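Local coordinates for quinone reductase (Klebsiella pneumoniae subsp. pneumoniae, PDB 4GI5), which probably reduces quinones with NAD(P)H and binds FAD through a flavodoxin-like fold, at residues Pro121-Phe125 with Ser126-Ile130; Asp220-Asp223 with Ala224-Ala228. All coordinates share one frame; numbering follows the deposited sequence. Where two conformers were deposited one is given.

Overall arrangement
Two loops at the carboxyl ends of strands in the five-stranded parallel sheet hold the same FAD. From the N terminus, residues 121-130 (contact 1) lead from strand 115-121, the middle of the sheet, round a tight turn into helix 129-138. Contact 2 closes later, where residues 220-228 follow strand 209-216 at one edge of the sheet and enter helix 224-239. The contacts are in series, neither nested nor crossing, with centres about 21 Å apart. The shared cofactor spans the gap: contact 1 holds the flavin and part of the ribityl chain, contact 2 ribityl O3' and the adenosine. Contact 1 is buried, with seven residues within reach of the second subunit; contact 2, at the surface, touches it through D220.

Contact 1 of 2, residues Pro121-Phe125 with Ser126-Ile130; sequences PLWWF and SMPAI. With FAD (flavin-adenine dinucleotide), chain H.
The indole of W123 is packed on both faces. P128 CG lies over one, 4.3 Å from the centroid of the six-membered ring of W123, in a CH-pi contact; P121 CG shares that face. The dimethylbenzene end of FAD lies over part of the opposite face, where W123 CD1 comes to 3.4 Å from FAD C8. With CG beside the backbone N (chi1 -80°), the indole is set between P128 and the flavin. FAD C6 lies over a face of W124, and FAD O4 stands 3.3 Å above the plane of F125, over its centre.

A type I' turn runs from W123 to S126. W123 N donates to S126 O at 3.1 Å and 164°; the return bond from S126 N is weak. S126 OG lies 2.8 Å from W124 O and 3.1 Å from W123 O, and its one proton could go to either. From the two central residues of the turn, W124 N donates to FAD N5 at 2.8 Å and 172°, and F125 N to FAD O4, while L122 O accepts from FAD O2'. The bond to N5 fits an oxidised flavin, and the donors at N5 and O4 would probably polarise the ring.

Contact 2 of 2, residues Asp220-Asp223 with Ala224-Ala228; sequences DKTD and AGQFA. With FAD (flavin-adenine dinucleotide), chain H.
D223 starts helix 224-239 as its N-cap, using side chain and main chain on successive residues. D223 OD1 accepts from Q226 N at 3.0 Å and 161°, met nearly along its C-O axis, and the next N-H, F227 N, reaches D223 O at 2.9 Å and 169°. The carboxylate can bend back over the first turn because CG sits between the backbone N and the carbonyl carbon, chi1 64°.

T222 packs on the same turn: its CG2 lies 3.6 Å from F227 N, and the extended side chain of Q226 crosses it at about a right angle, bringing OE1 to 3.5 Å from T222 CA. T222 and F227 also face FAD. T222 CB is 3.4 Å from FAD O4B, and the F227 ring turns a face to the adenine, FAD N6A lying 3.7 Å above its plane over the centre. At the start of the loop, D220 OD1 accepts a short 2.5 Å bond from FAD O3'.

A second shell fixes these groups. T222 OG1 is hydrogen-bonded to T219 O and to Q230 NE2, Q226 NE2 to R218 O, and L37, A40 and L41 of helix 37-51 pack on F227. The cap satisfies an N-H at the helix start, and the D223 carboxylate would probably be stabilised as an anion, while within residues 220-228 the adenine is met by packing, through the F227 face and T222 CG2.

Contact 1 of 2, residues Pro121-Phe125 with Ser126-Ile130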
loop_
_atom_site.group_PDB
_atom_site.type_symbol
_atom_site.label_atom_id
_atom_site.label_comp_id
_atom_site.label_asym_id
_atom_site.label_seq_id
_atom_site.Cartn_x
_atom_site.Cartn_y
_atom_site.Cartn_z
ATOM N N PRO B 121 4.490 -4.039 11.029
ATOM C CA PRO B 121 3.265 -3.449 11.588
ATOM C C PRO B 121 2.412 -2.909 10.438
ATOM O O PRO B 121 2.956 -2.344 9.474
ATOM C CB PRO B 121 3.795 -2.293 12.455
ATOM C CG PRO B 121 5.054 -1.903 11.707
ATOM C CD PRO B 121 5.649 -3.126 11.124
ATOM N N LEU B 122 1.116 -3.048 10.566
ATOM C CA LEU B 122 0.177 -2.413 9.642
ATOM C C LEU B 122 0.184 -0.942 9.877
ATOM O O LEU B 122 -0.158 -0.470 10.984
ATOM C CB LEU B 122 -1.217 -3.070 9.830
ATOM C CG LEU B 122 -2.158 -2.758 8.667
ATOM C CD1 LEU B 122 -1.727 -3.370 7.358
ATOM C CD2 LEU B 122 -3.505 -3.266 9.088
ATOM N N TRP B 123 0.608 -0.157 8.882
ATOM C CA TRP B 123 0.664 1.299 9.010
ATOM C C TRP B 123 -0.228 1.851 7.848
ATOM O O TRP B 123 0.100 1.620 6.662
ATOM C CB TRP B 123 2.082 1.867 8.863
ATOM C CG TRP B 123 2.918 1.752 10.110
ATOM C CD1 TRP B 123 2.595 1.208 11.300
ATOM C CD2 TRP B 123 4.327 2.148 10.215
ATOM N NE1 TRP B 123 3.691 1.317 12.203
ATOM C CE2 TRP B 123 4.754 1.853 11.531
ATOM C CE3 TRP B 123 5.194 2.755 9.366
ATOM C CZ2 TRP B 123 6.045 2.131 11.948
ATOM C CZ3 TRP B 123 6.518 3.008 9.762
ATOM C CH2 TRP B 123 6.892 2.720 11.064
ATOM N N TRP B 124 -1.318 2.485 8.253
ATOM C CA TRP B 124 -2.231 3.063 7.238
ATOM C C TRP B 124 -2.640 2.015 6.234
ATOM O O TRP B 124 -2.594 2.201 5.024
ATOM C CB TRP B 124 -1.623 4.337 6.611
ATOM C CG TRP B 124 -1.533 5.396 7.648
ATOM C CD1 TRP B 124 -0.385 5.831 8.257
ATOM C CD2 TRP B 124 -2.607 6.120 8.245
ATOM N NE1 TRP B 124 -0.703 6.756 9.242
ATOM C CE2 TRP B 124 -2.068 6.957 9.234
ATOM C CE3 TRP B 124 -4.025 6.126 8.054
ATOM C CZ2 TRP B 124 -2.860 7.723 10.061
ATOM C CZ3 TRP B 124 -4.802 6.934 8.857
ATOM C CH2 TRP B 124 -4.208 7.701 9.897
ATOM N N PHE B 125 -3.010 0.908 6.807
ATOM C CA PHE B 125 -3.615 -0.212 6.074
ATOM C C PHE B 125 -2.769 -0.800 4.994
ATOM O O PHE B 125 -3.298 -1.426 4.024
ATOM C CB PHE B 125 -5.028 0.245 5.517
ATOM C CG PHE B 125 -5.926 0.774 6.591
ATOM C CD1 PHE B 125 -6.472 -0.100 7.508
ATOM C CD2 PHE B 125 -6.111 2.092 6.835
ATOM C CE1 PHE B 125 -7.208 0.328 8.564
ATOM C CE2 PHE B 125 -6.807 2.576 7.929
ATOM C CZ PHE B 125 -7.387 1.695 8.836
ATOM N N SER B 126 -1.448 -0.740 5.190
ATOM C CA SER B 126 -0.555 -1.110 4.147
ATOM C C SER B 126 0.829 -1.377 4.790
ATOM O O SER B 126 0.991 -1.261 6.013
ATOM C CB SER B 126 -0.539 -0.024 3.065
ATOM O OG SER B 126 -0.304 1.266 3.626
HETATM N N MSE B 127 1.821 -1.738 3.965
HETATM C CA MSE B 127 3.196 -1.852 4.459
HETATM C C MSE B 127 3.716 -0.508 4.866
HETATM O O MSE B 127 3.502 0.485 4.197
HETATM C CB MSE B 127 4.026 -2.388 3.273
HETATM C CG MSE B 127 3.779 -3.844 2.963
HETATM SE SE MSE B 127 4.712 -4.070 1.157
HETATM C CE MSE B 127 4.704 -6.034 1.230
ATOM N N PRO B 128 4.608 -0.488 5.860
ATOM C CA PRO B 128 5.470 0.725 6.078
ATOM C C PRO B 128 6.174 1.105 4.753
ATOM O O PRO B 128 6.546 0.232 3.968
ATOM C CB PRO B 128 6.485 0.264 7.135
ATOM C CG PRO B 128 5.705 -0.803 7.883
ATOM C CD PRO B 128 4.973 -1.568 6.825
ATOM N N ALA B 129 6.339 2.395 4.521
ATOM C CA ALA B 129 7.027 2.863 3.339
ATOM C C ALA B 129 8.332 2.174 3.005
ATOM O O ALA B 129 8.641 1.932 1.836
ATOM C CB ALA B 129 7.203 4.354 3.376
ATOM N N ILE B 130 9.173 1.908 3.996
ATOM C CA ILE B 130 10.471 1.357 3.701
ATOM C C ILE B 130 10.358 -0.050 3.055
ATOM O O ILE B 130 11.147 -0.397 2.165
ATOM C CB ILE B 130 11.393 1.326 4.970
ATOM C CG1 ILE B 130 12.835 1.111 4.573
ATOM C CG2 ILE B 130 10.976 0.303 5.945
ATOM C CD1 ILE B 130 13.787 1.372 5.779
HETATM P PA FAD H . 5.311 -1.495 20.028
HETATM O O1A FAD H . 6.773 -1.672 19.977
HETATM O O2A FAD H . 4.625 -0.216 20.140
HETATM O O5B FAD H . 4.704 -2.383 21.261
HETATM C C5B FAD H . 3.310 -2.681 21.477
HETATM C C4B FAD H . 3.151 -3.246 22.850
HETATM O O4B FAD H . 3.690 -4.549 22.851
HETATM C C3B FAD H . 3.782 -2.399 23.927
HETATM O O3B FAD H . 2.793 -2.286 24.940
HETATM C C2B FAD H . 4.898 -3.313 24.343
HETATM O O2B FAD H . 5.361 -3.083 25.699
HETATM C C1B FAD H . 4.430 -4.713 24.133
HETATM N N9A FAD H . 5.585 -5.643 24.000
HETATM C C8A FAD H . 6.850 -5.496 23.327
HETATM N N7A FAD H . 7.621 -6.548 23.477
HETATM C C5A FAD H . 6.878 -7.286 24.351
HETATM C C6A FAD H . 7.096 -8.527 25.096
HETATM N N6A FAD H . 8.211 -9.102 24.786
HETATM N N1A FAD H . 6.136 -9.058 25.929
HETATM C C2A FAD H . 4.984 -8.418 26.096
HETATM N N3A FAD H . 4.737 -7.213 25.453
HETATM C C4A FAD H . 5.628 -6.758 24.645
HETATM N N1 FAD H . -3.242 -0.133 13.181
HETATM C C2 FAD H . -4.227 -0.626 12.401
HETATM O O2 FAD H . -5.029 -1.564 12.824
HETATM N N3 FAD H . -4.431 -0.156 11.119
HETATM C C4 FAD H . -3.746 0.895 10.630
HETATM O O4 FAD H . -3.875 1.257 9.453
HETATM C C4X FAD H . -2.716 1.454 11.464
HETATM N N5 FAD H . -1.940 2.474 10.990
HETATM C C5X FAD H . -0.848 2.943 11.768
HETATM C C6 FAD H . -0.040 3.858 11.287
HETATM C C7 FAD H . 1.105 4.256 11.974
HETATM C C7M FAD H . 2.016 5.281 11.406
HETATM C C8 FAD H . 1.347 3.732 13.267
HETATM C C8M FAD H . 2.539 4.211 14.050
HETATM C C9 FAD H . 0.511 2.801 13.799
HETATM C C9A FAD H . -0.610 2.353 13.042
HETATM N N10 FAD H . -1.404 1.313 13.476
HETATM C C10 FAD H . -2.456 0.828 12.712
HETATM C "C1'" FAD H . -1.152 0.622 14.748
HETATM C "C2'" FAD H . 0.005 -0.339 14.465
HETATM O "O2'" FAD H . -0.283 -1.438 13.596
HETATM C "C3'" FAD H . 0.567 -0.929 15.800
HETATM O "O3'" FAD H . 1.085 0.238 16.489
HETATM C "C4'" FAD H . 1.726 -1.916 15.611
HETATM O "O4'" FAD H . 1.224 -3.104 15.087
HETATM C "C5'" FAD H . 2.336 -2.284 16.990
HETATM O "O5'" FAD H . 3.482 -3.041 16.769
HETATM P P FAD H . 4.910 -2.394 17.263
HETATM O O1P FAD H . 5.950 -3.409 16.990
HETATM O O2P FAD H . 5.156 -1.049 16.744
HETATM O O3P FAD H . 4.563 -2.344 18.840
#

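Contact 2 of 2, residues Asp220-Asp223 with Ala224-Ala228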
loop_
_atom_site.group_PDB
_atom_site.type_symbol
_atom_site.label_atom_id
_atom_site.label_comp_id
_atom_site.label_asym_id
_atom_site.label_seq_id
_atom_site.Cartn_x
_atom_site.Cartn_y
_atom_site.Cartn_z
ATOM N N ASP B 220 -1.259 -2.735 20.335
ATOM C CA ASP B 220 -0.683 -1.658 21.089
ATOM C C ASP B 220 -0.765 -1.895 22.619
ATOM O O ASP B 220 0.015 -1.284 23.308
ATOM C CB ASP B 220 -1.311 -0.290 20.728
ATOM C CG ASP B 220 -1.076 0.096 19.199
ATOM O OD1 ASP B 220 0.068 0.140 18.823
ATOM O OD2 ASP B 220 -2.056 0.465 18.472
ATOM N N LYS B 221 -1.672 -2.736 23.073
ATOM C CA LYS B 221 -1.795 -2.992 24.492
ATOM C C LYS B 221 -1.219 -4.322 24.880
ATOM O O LYS B 221 -1.539 -4.845 25.954
ATOM C CB LYS B 221 -3.295 -3.024 24.797
ATOM C CG LYS B 221 -4.032 -1.716 24.481
ATOM C CD LYS B 221 -3.364 -0.530 25.184
ATOM C CE LYS B 221 -3.741 0.804 24.540
ATOM N NZ LYS B 221 -4.911 1.272 25.310
ATOM N N THR B 222 -0.481 -4.965 24.014
ATOM C CA THR B 222 0.064 -6.280 24.281
ATOM C C THR B 222 0.779 -6.278 25.678
ATOM O O THR B 222 1.657 -5.465 25.934
ATOM C CB THR B 222 1.070 -6.716 23.223
ATOM O OG1 THR B 222 0.403 -6.774 21.930
ATOM C CG2 THR B 222 1.590 -8.108 23.466
ATOM N N ASP B 223 0.375 -7.254 26.457
ATOM C CA ASP B 223 1.003 -7.575 27.767
ATOM C C ASP B 223 1.635 -8.954 27.746
ATOM O O ASP B 223 1.740 -9.664 26.700
ATOM C CB ASP B 223 -0.067 -7.423 28.895
ATOM C CG ASP B 223 -1.202 -8.375 28.797
ATOM O OD1 ASP B 223 -1.231 -9.292 27.960
ATOM O OD2 ASP B 223 -2.124 -8.264 29.640
ATOM N N ALA B 224 2.118 -9.441 28.934
ATOM C CA ALA B 224 2.848 -10.740 28.823
ATOM C C ALA B 224 1.972 -11.855 28.354
ATOM O O ALA B 224 2.417 -12.783 27.666
ATOM C CB ALA B 224 3.506 -11.137 30.213
ATOM N N GLY B 225 0.716 -11.887 28.766
ATOM C CA GLY B 225 -0.092 -12.991 28.418
ATOM C C GLY B 225 -0.524 -12.991 26.934
ATOM O O GLY B 225 -0.535 -14.024 26.262
ATOM N N GLN B 226 -0.746 -11.797 26.453
ATOM C CA GLN B 226 -1.047 -11.637 24.970
ATOM C C GLN B 226 0.172 -11.990 24.126
ATOM O O GLN B 226 0.084 -12.646 23.089
ATOM C CB GLN B 226 -1.567 -10.197 24.727
ATOM C CG GLN B 226 -2.051 -9.987 23.283
ATOM C CD GLN B 226 -2.725 -8.665 23.113
ATOM O OE1 GLN B 226 -2.969 -7.925 24.083
ATOM N NE2 GLN B 226 -2.829 -8.241 21.880
ATOM N N PHE B 227 1.343 -11.578 24.555
ATOM C CA PHE B 227 2.553 -11.966 23.915
ATOM C C PHE B 227 2.780 -13.468 23.886
ATOM O O PHE B 227 3.222 -14.045 22.894
ATOM C CB PHE B 227 3.726 -11.246 24.520
ATOM C CG PHE B 227 5.007 -11.483 23.797
ATOM C CD1 PHE B 227 5.240 -10.907 22.499
ATOM C CD2 PHE B 227 6.066 -12.226 24.344
ATOM C CE1 PHE B 227 6.384 -11.148 21.770
ATOM C CE2 PHE B 227 7.204 -12.511 23.595
ATOM C CZ PHE B 227 7.400 -11.950 22.324
ATOM N N ALA B 228 2.514 -14.150 25.020
ATOM C CA ALA B 228 2.621 -15.574 24.985
ATOM C C ALA B 228 1.645 -16.184 23.961
ATOM O O ALA B 228 2.048 -17.192 23.262
ATOM C CB ALA B 228 2.390 -16.205 26.395
HETATM P PA FAD H . 5.311 -1.495 20.028
HETATM O O1A FAD H . 6.773 -1.672 19.977
HETATM O O2A FAD H . 4.625 -0.216 20.140
HETATM O O5B FAD H . 4.704 -2.383 21.261
HETATM C C5B FAD H . 3.310 -2.681 21.477
HETATM C C4B FAD H . 3.151 -3.246 22.850
HETATM O O4B FAD H . 3.690 -4.549 22.851
HETATM C C3B FAD H . 3.782 -2.399 23.927
HETATM O O3B FAD H . 2.793 -2.286 24.940
HETATM C C2B FAD H . 4.898 -3.313 24.343
HETATM O O2B FAD H . 5.361 -3.083 25.699
HETATM C C1B FAD H . 4.430 -4.713 24.133
HETATM N N9A FAD H . 5.585 -5.643 24.000
HETATM C C8A FAD H . 6.850 -5.496 23.327
HETATM N N7A FAD H . 7.621 -6.548 23.477
HETATM C C5A FAD H . 6.878 -7.286 24.351
HETATM C C6A FAD H . 7.096 -8.527 25.096
HETATM N N6A FAD H . 8.211 -9.102 24.786
HETATM N N1A FAD H . 6.136 -9.058 25.929
HETATM C C2A FAD H . 4.984 -8.418 26.096
HETATM N N3A FAD H . 4.737 -7.213 25.453
HETATM C C4A FAD H . 5.628 -6.758 24.645
HETATM N N1 FAD H . -3.242 -0.133 13.181
HETATM C C2 FAD H . -4.227 -0.626 12.401
HETATM O O2 FAD H . -5.029 -1.564 12.824
HETATM N N3 FAD H . -4.431 -0.156 11.119
HETATM C C4 FAD H . -3.746 0.895 10.630
HETATM O O4 FAD H . -3.875 1.257 9.453
HETATM C C4X FAD H . -2.716 1.454 11.464
HETATM N N5 FAD H . -1.940 2.474 10.990
HETATM C C5X FAD H . -0.848 2.943 11.768
HETATM C C6 FAD H . -0.040 3.858 11.287
HETATM C C7 FAD H . 1.105 4.256 11.974
HETATM C C7M FAD H . 2.016 5.281 11.406
HETATM C C8 FAD H . 1.347 3.732 13.267
HETATM C C8M FAD H . 2.539 4.211 14.050
HETATM C C9 FAD H . 0.511 2.801 13.799
HETATM C C9A FAD H . -0.610 2.353 13.042
HETATM N N10 FAD H . -1.404 1.313 13.476
HETATM C C10 FAD H . -2.456 0.828 12.712
HETATM C "C1'" FAD H . -1.152 0.622 14.748
HETATM C "C2'" FAD H . 0.005 -0.339 14.465
HETATM O "O2'" FAD H . -0.283 -1.438 13.596
HETATM C "C3'" FAD H . 0.567 -0.929 15.800
HETATM O "O3'" FAD H . 1.085 0.238 16.489
HETATM C "C4'" FAD H . 1.726 -1.916 15.611
HETATM O "O4'" FAD H . 1.224 -3.104 15.087
HETATM C "C5'" FAD H . 2.336 -2.284 16.990
HETATM O "O5'" FAD H . 3.482 -3.041 16.769
HETATM P P FAD H . 4.910 -2.394 17.263
HETATM O O1P FAD H . 5.950 -3.409 16.990
HETATM O O2P FAD H . 5.156 -1.049 16.744
HETATM O O3P FAD H . 4.563 -2.344 18.840
#